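Local coordinates for protein - conserved hypothetical (Bacillus anthracis, PDB 4LES) that is of unknown function but folds into a mostly antiparallel beta domain in which a short helix packs over a four-stranded sheet, at residues 102-107 with 149-154; 154-159 with 176-181. One frame throughout, in Å; residues are numbered along the deposited sequence.

Contact 1 (102-107 with 149-154); sequences GFQKPE and VWAASS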
# COMPACT_ATOMS: atom_id res chain seq x y z
N GLY A 102 12.19 8.46 -14.83
CA GLY A 102 12.66 9.32 -13.71
C GLY A 102 12.29 8.77 -12.31
O GLY A 102 11.32 8.03 -12.15
N PHE A 103 13.09 9.14 -11.30
CA PHE A 103 12.87 8.70 -9.91
C PHE A 103 12.30 9.82 -9.05
O PHE A 103 12.60 10.98 -9.29
CB PHE A 103 14.21 8.27 -9.27
CG PHE A 103 14.81 7.03 -9.86
CD1 PHE A 103 14.34 5.78 -9.49
CD2 PHE A 103 15.86 7.10 -10.75
CE1 PHE A 103 14.90 4.63 -10.02
CE2 PHE A 103 16.43 5.96 -11.28
CZ PHE A 103 15.94 4.72 -10.92
N GLN A 104 11.47 9.49 -8.06
CA GLN A 104 10.98 10.48 -7.09
C GLN A 104 11.65 10.19 -5.75
O GLN A 104 11.79 9.02 -5.36
CB GLN A 104 9.49 10.39 -6.85
CG GLN A 104 8.62 10.56 -8.06
CD GLN A 104 7.16 10.57 -7.66
OE1 GLN A 104 6.82 10.89 -6.52
NE2 GLN A 104 6.30 10.21 -8.59
N LYS A 105 12.02 11.25 -5.03
CA LYS A 105 12.65 11.16 -3.72
C LYS A 105 11.81 11.92 -2.71
O LYS A 105 11.25 12.95 -3.05
CB LYS A 105 14.04 11.80 -3.72
CG LYS A 105 15.20 10.96 -4.25
CD LYS A 105 16.52 11.68 -3.95
CE LYS A 105 17.75 10.79 -4.11
NZ LYS A 105 17.97 10.37 -5.52
N PRO A 106 11.73 11.44 -1.45
CA PRO A 106 11.03 12.22 -0.45
C PRO A 106 11.94 13.36 0.02
O PRO A 106 13.16 13.27 -0.12
CB PRO A 106 10.78 11.21 0.66
CG PRO A 106 11.88 10.21 0.54
CD PRO A 106 12.39 10.25 -0.87
N GLU A 107 11.37 14.42 0.58
CA GLU A 107 12.17 15.57 1.04
C GLU A 107 12.95 15.18 2.30
O GLU A 107 12.64 14.17 2.91
CB GLU A 107 11.23 16.74 1.34
CG GLU A 107 11.91 18.09 1.46
CD GLU A 107 12.56 18.51 0.17
OE1 GLU A 107 13.70 19.02 0.24
OE2 GLU A 107 11.97 18.30 -0.92
N VAL A 149 -0.93 9.67 -4.33
CA VAL A 149 -1.32 9.08 -5.61
C VAL A 149 -0.21 9.13 -6.70
O VAL A 149 -0.13 8.21 -7.53
CB VAL A 149 -2.64 9.71 -6.11
CG1 VAL A 149 -2.99 9.25 -7.52
CG2 VAL A 149 -3.77 9.39 -5.13
N TRP A 150 0.64 10.16 -6.68
CA TRP A 150 1.72 10.28 -7.69
C TRP A 150 2.83 9.26 -7.42
O TRP A 150 3.21 8.49 -8.31
CB TRP A 150 2.22 11.73 -7.77
CG TRP A 150 3.25 12.06 -8.90
CD1 TRP A 150 4.25 12.98 -8.83
CD2 TRP A 150 3.37 11.45 -10.22
NE1 TRP A 150 4.97 13.01 -10.01
CE2 TRP A 150 4.45 12.08 -10.87
CE3 TRP A 150 2.66 10.44 -10.90
CZ2 TRP A 150 4.85 11.73 -12.18
CZ3 TRP A 150 3.07 10.10 -12.20
CH2 TRP A 150 4.15 10.74 -12.82
N ALA A 151 3.33 9.23 -6.20
CA ALA A 151 4.37 8.28 -5.81
C ALA A 151 3.87 6.86 -6.06
O ALA A 151 4.60 6.03 -6.60
CB ALA A 151 4.74 8.47 -4.36
N ALA A 152 2.61 6.60 -5.70
CA ALA A 152 2.00 5.28 -5.90
C ALA A 152 1.99 4.91 -7.37
O ALA A 152 2.21 3.74 -7.74
CB ALA A 152 0.59 5.24 -5.33
N SER A 153 1.75 5.90 -8.22
CA SER A 153 1.75 5.68 -9.66
C SER A 153 3.16 5.35 -10.16
O SER A 153 3.33 4.46 -10.99
CB SER A 153 1.19 6.90 -10.39
OG SER A 153 1.22 6.70 -11.78
N SER A 154 4.17 6.06 -9.64
CA SER A 154 5.56 5.83 -10.02
C SER A 154 6.00 4.46 -9.57
O SER A 154 6.70 3.75 -10.29
CB SER A 154 6.48 6.86 -9.38
OG SER A 154 5.97 8.15 -9.62
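The side chain of Gln104 spans the gap between strand 102-104 and helix 149-158, and its carboxamide lies beside Trp150, Ala151 and Ser154. Gln104 buries far more of its own surface here than any other residue of the contact. With CG anti to the carbonyl carbon (chi1 -58°) and the chain extended beyond it, the amide reaches a helix segment whose axis passes within 9.4 Å of the strand's at closest approach.

The aromatic contact is one of a nitrogen over a face. Gln104 NE2 sits 3.3 Å above the plane of the Trp150 indole, displaced toward its rim, and the amide is tilted by 36° against the ring. NE2 comes within 3.4 Å of Trp150 NE1, but both atoms are donors and no hydrogen bond joins them.

Van der Waals packing occupies the other branch of the amide: Gln104 OE1 lies 3.6 Å from Ala151 CA and 3.9 Å from Ala151 CB. Ala151 is buried and also touches Phe112 of strand 110-121 and Val180 of strand 174-184.

The polar pairing is less certain. Gln104 NE2 is modelled too near Ser154 OG to support an interpretation. Within the helix that hydroxyl appears to donate to Trp150 O at 3.1 Å, a bond left doubtful by the same close approach.

Without an established hydrogen bond across the gap, the amide, set between an exposed indole and a buried part of the helix, is probably placed largely by packing, and any polar contribution from Ser154 remains undecided.

Contact 2 (154-159 with 176-181); sequences SYDVEK and RQNKVY. With PO4 (phosphate ion), chain E.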
# COMPACT_ATOMS: atom_id res chain seq x y z
N SER A 154 4.17 6.06 -9.64
CA SER A 154 5.56 5.83 -10.02
C SER A 154 6.00 4.46 -9.57
O SER A 154 6.70 3.75 -10.29
CB SER A 154 6.48 6.86 -9.38
OG SER A 154 5.97 8.15 -9.62
N TYR A 155 5.58 4.09 -8.36
CA TYR A 155 5.92 2.78 -7.80
C TYR A 155 5.25 1.68 -8.61
O TYR A 155 5.83 0.62 -8.80
CB TYR A 155 5.51 2.66 -6.35
CG TYR A 155 5.90 1.35 -5.73
CD1 TYR A 155 7.19 1.15 -5.26
CD2 TYR A 155 5.00 0.30 -5.65
CE1 TYR A 155 7.56 -0.06 -4.68
CE2 TYR A 155 5.36 -0.91 -5.09
CZ TYR A 155 6.65 -1.08 -4.61
OH TYR A 155 7.02 -2.27 -4.05
N ASP A 156 4.04 1.95 -9.10
CA ASP A 156 3.32 0.96 -9.91
C ASP A 156 4.01 0.73 -11.26
O ASP A 156 4.13 -0.42 -11.68
CB ASP A 156 1.86 1.37 -10.10
CG ASP A 156 1.04 1.27 -8.80
OD1 ASP A 156 1.47 0.57 -7.85
OD2 ASP A 156 -0.04 1.88 -8.74
N VAL A 157 4.45 1.80 -11.92
CA VAL A 157 5.21 1.67 -13.17
C VAL A 157 6.55 0.99 -12.85
O VAL A 157 7.00 0.09 -13.57
CB VAL A 157 5.45 3.02 -13.88
CG1 VAL A 157 6.35 2.84 -15.10
CG2 VAL A 157 4.12 3.65 -14.29
N GLU A 158 7.18 1.40 -11.76
CA GLU A 158 8.42 0.78 -11.33
C GLU A 158 8.27 -0.75 -11.28
O GLU A 158 9.18 -1.48 -11.67
CB GLU A 158 8.80 1.31 -9.95
CG GLU A 158 10.04 0.64 -9.38
CD GLU A 158 10.37 1.11 -8.00
OE1 GLU A 158 9.83 2.14 -7.56
OE2 GLU A 158 11.19 0.44 -7.35
N LYS A 159 7.11 -1.23 -10.83
CA LYS A 159 6.86 -2.68 -10.73
C LYS A 159 6.22 -3.32 -11.97
O LYS A 159 5.87 -4.49 -11.92
CB LYS A 159 5.99 -2.97 -9.48
CG LYS A 159 6.66 -2.59 -8.16
CD LYS A 159 7.96 -3.36 -7.94
CE LYS A 159 8.77 -2.80 -6.79
NZ LYS A 159 10.11 -3.45 -6.67
N ARG A 176 -4.52 -5.02 -7.84
CA ARG A 176 -3.46 -4.48 -7.00
C ARG A 176 -3.92 -3.16 -6.41
O ARG A 176 -4.62 -2.42 -7.06
CB ARG A 176 -2.16 -4.24 -7.76
CG ARG A 176 -1.40 -5.49 -8.21
CD ARG A 176 -1.13 -6.50 -7.09
NE ARG A 176 -0.53 -5.96 -5.85
CZ ARG A 176 0.77 -5.96 -5.52
NH1 ARG A 176 1.69 -6.49 -6.32
NH2 ARG A 176 1.14 -5.43 -4.37
N GLN A 177 -3.55 -2.91 -5.17
CA GLN A 177 -3.91 -1.65 -4.49
C GLN A 177 -2.75 -1.21 -3.61
O GLN A 177 -2.83 -1.18 -2.37
CB GLN A 177 -5.30 -1.68 -3.76
CG GLN A 177 -5.69 -2.91 -2.93
CD GLN A 177 -7.02 -2.76 -2.13
OE1 GLN A 177 -7.77 -3.73 -1.93
NE2 GLN A 177 -7.30 -1.54 -1.67
N ASN A 178 -1.65 -0.88 -4.28
CA ASN A 178 -0.46 -0.38 -3.60
C ASN A 178 -0.67 1.05 -3.10
O ASN A 178 -1.20 1.86 -3.81
CB ASN A 178 0.74 -0.44 -4.54
CG ASN A 178 1.12 -1.88 -4.87
OD1 ASN A 178 0.95 -2.78 -4.06
ND2 ASN A 178 1.59 -2.10 -6.07
N LYS A 179 -0.29 1.33 -1.86
CA LYS A 179 -0.38 2.70 -1.33
C LYS A 179 1.03 3.17 -1.04
O LYS A 179 1.88 2.38 -0.58
CB LYS A 179 -1.10 2.74 0.02
CG LYS A 179 -2.35 1.91 0.14
CD LYS A 179 -3.46 2.44 -0.71
CE LYS A 179 -4.74 1.77 -0.26
NZ LYS A 179 -5.80 1.83 -1.27
N VAL A 180 1.29 4.45 -1.26
CA VAL A 180 2.59 5.02 -0.96
C VAL A 180 2.43 6.28 -0.13
O VAL A 180 1.73 7.22 -0.53
CB VAL A 180 3.40 5.31 -2.24
CG1 VAL A 180 4.77 5.88 -1.91
CG2 VAL A 180 3.54 4.04 -3.07
N TYR A 181 3.07 6.29 1.03
CA TYR A 181 3.02 7.42 1.95
C TYR A 181 4.38 8.07 2.12
O TYR A 181 5.42 7.44 1.94
CB TYR A 181 2.50 6.96 3.31
CG TYR A 181 1.25 6.10 3.24
CD1 TYR A 181 1.35 4.72 3.06
CD2 TYR A 181 -0.02 6.66 3.32
CE1 TYR A 181 0.21 3.92 3.01
CE2 TYR A 181 -1.16 5.86 3.26
CZ TYR A 181 -1.04 4.49 3.09
OH TYR A 181 -2.16 3.69 3.04
P PO4 E . 11.93 -4.39 -3.86
O1 PO4 E . 10.89 -3.50 -3.22
O2 PO4 E . 12.79 -5.06 -2.82
O3 PO4 E . 11.20 -5.45 -4.64
O4 PO4 E . 12.80 -3.58 -4.78
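Asp156 and Asn178 form the polar link between the end of helix 149-158 and the segment 176-181. Asn178 ND2 donates to Asp156 OD1 at 3.2 Å in a nearly straight bond (164°); the acceptor lies close to the amide plane and is met nearly along its C-O direction. Carboxylate and amide are well twisted against each other. Asn178 OD1 has a weak bond of its own, to Ala117 N.

Here the helix lies over a four-stranded antiparallel sheet, above its edge strand 174-184 and that strand's neighbour 110-121. Tyr155 points inward, with CG anti to the backbone N (chi1 -177°), and presents its ring edge to Asn178: ND2 is 4.1 Å from Tyr155 CE2, and ring and amide planes stand 85° apart. Closer to the backbone, Tyr155 CB packs on Val180 CG2 at 4.1 Å. The phenol ends at Glu116, to which OH is hydrogen-bonded.

Lys159 lays CG over one face of the Tyr155 ring, 3.7 Å above its plane and toward the rim; a bend at chi2 and an extended end then carry NZ to a weak bond with phosphate O3. The ion, probably from the crystallisation liquor, is also held by Arg89.

How the contacts relate
The two contacts follow each other along the chain: contact 1 closes at Ser154, and contact 2 opens on that same residue. Their centres are 9 Å apart, and helix 149-158 serves both, turning one side to strand 102-104 through Trp150, Ala151 and Ser154 and packing on strand 174-184 along much of its length. Val180 joins them directly, its CG2 lying 3.5 Å from Ala152 CA and its CG1 3.6 Å from Ala151 CB. Contact 2 is buried and lies nearer the centre of the chain, whereas contact 1 is partly buried and further out. The helix thus lies between one face of the four-stranded sheet and the peripheral segment 102-107.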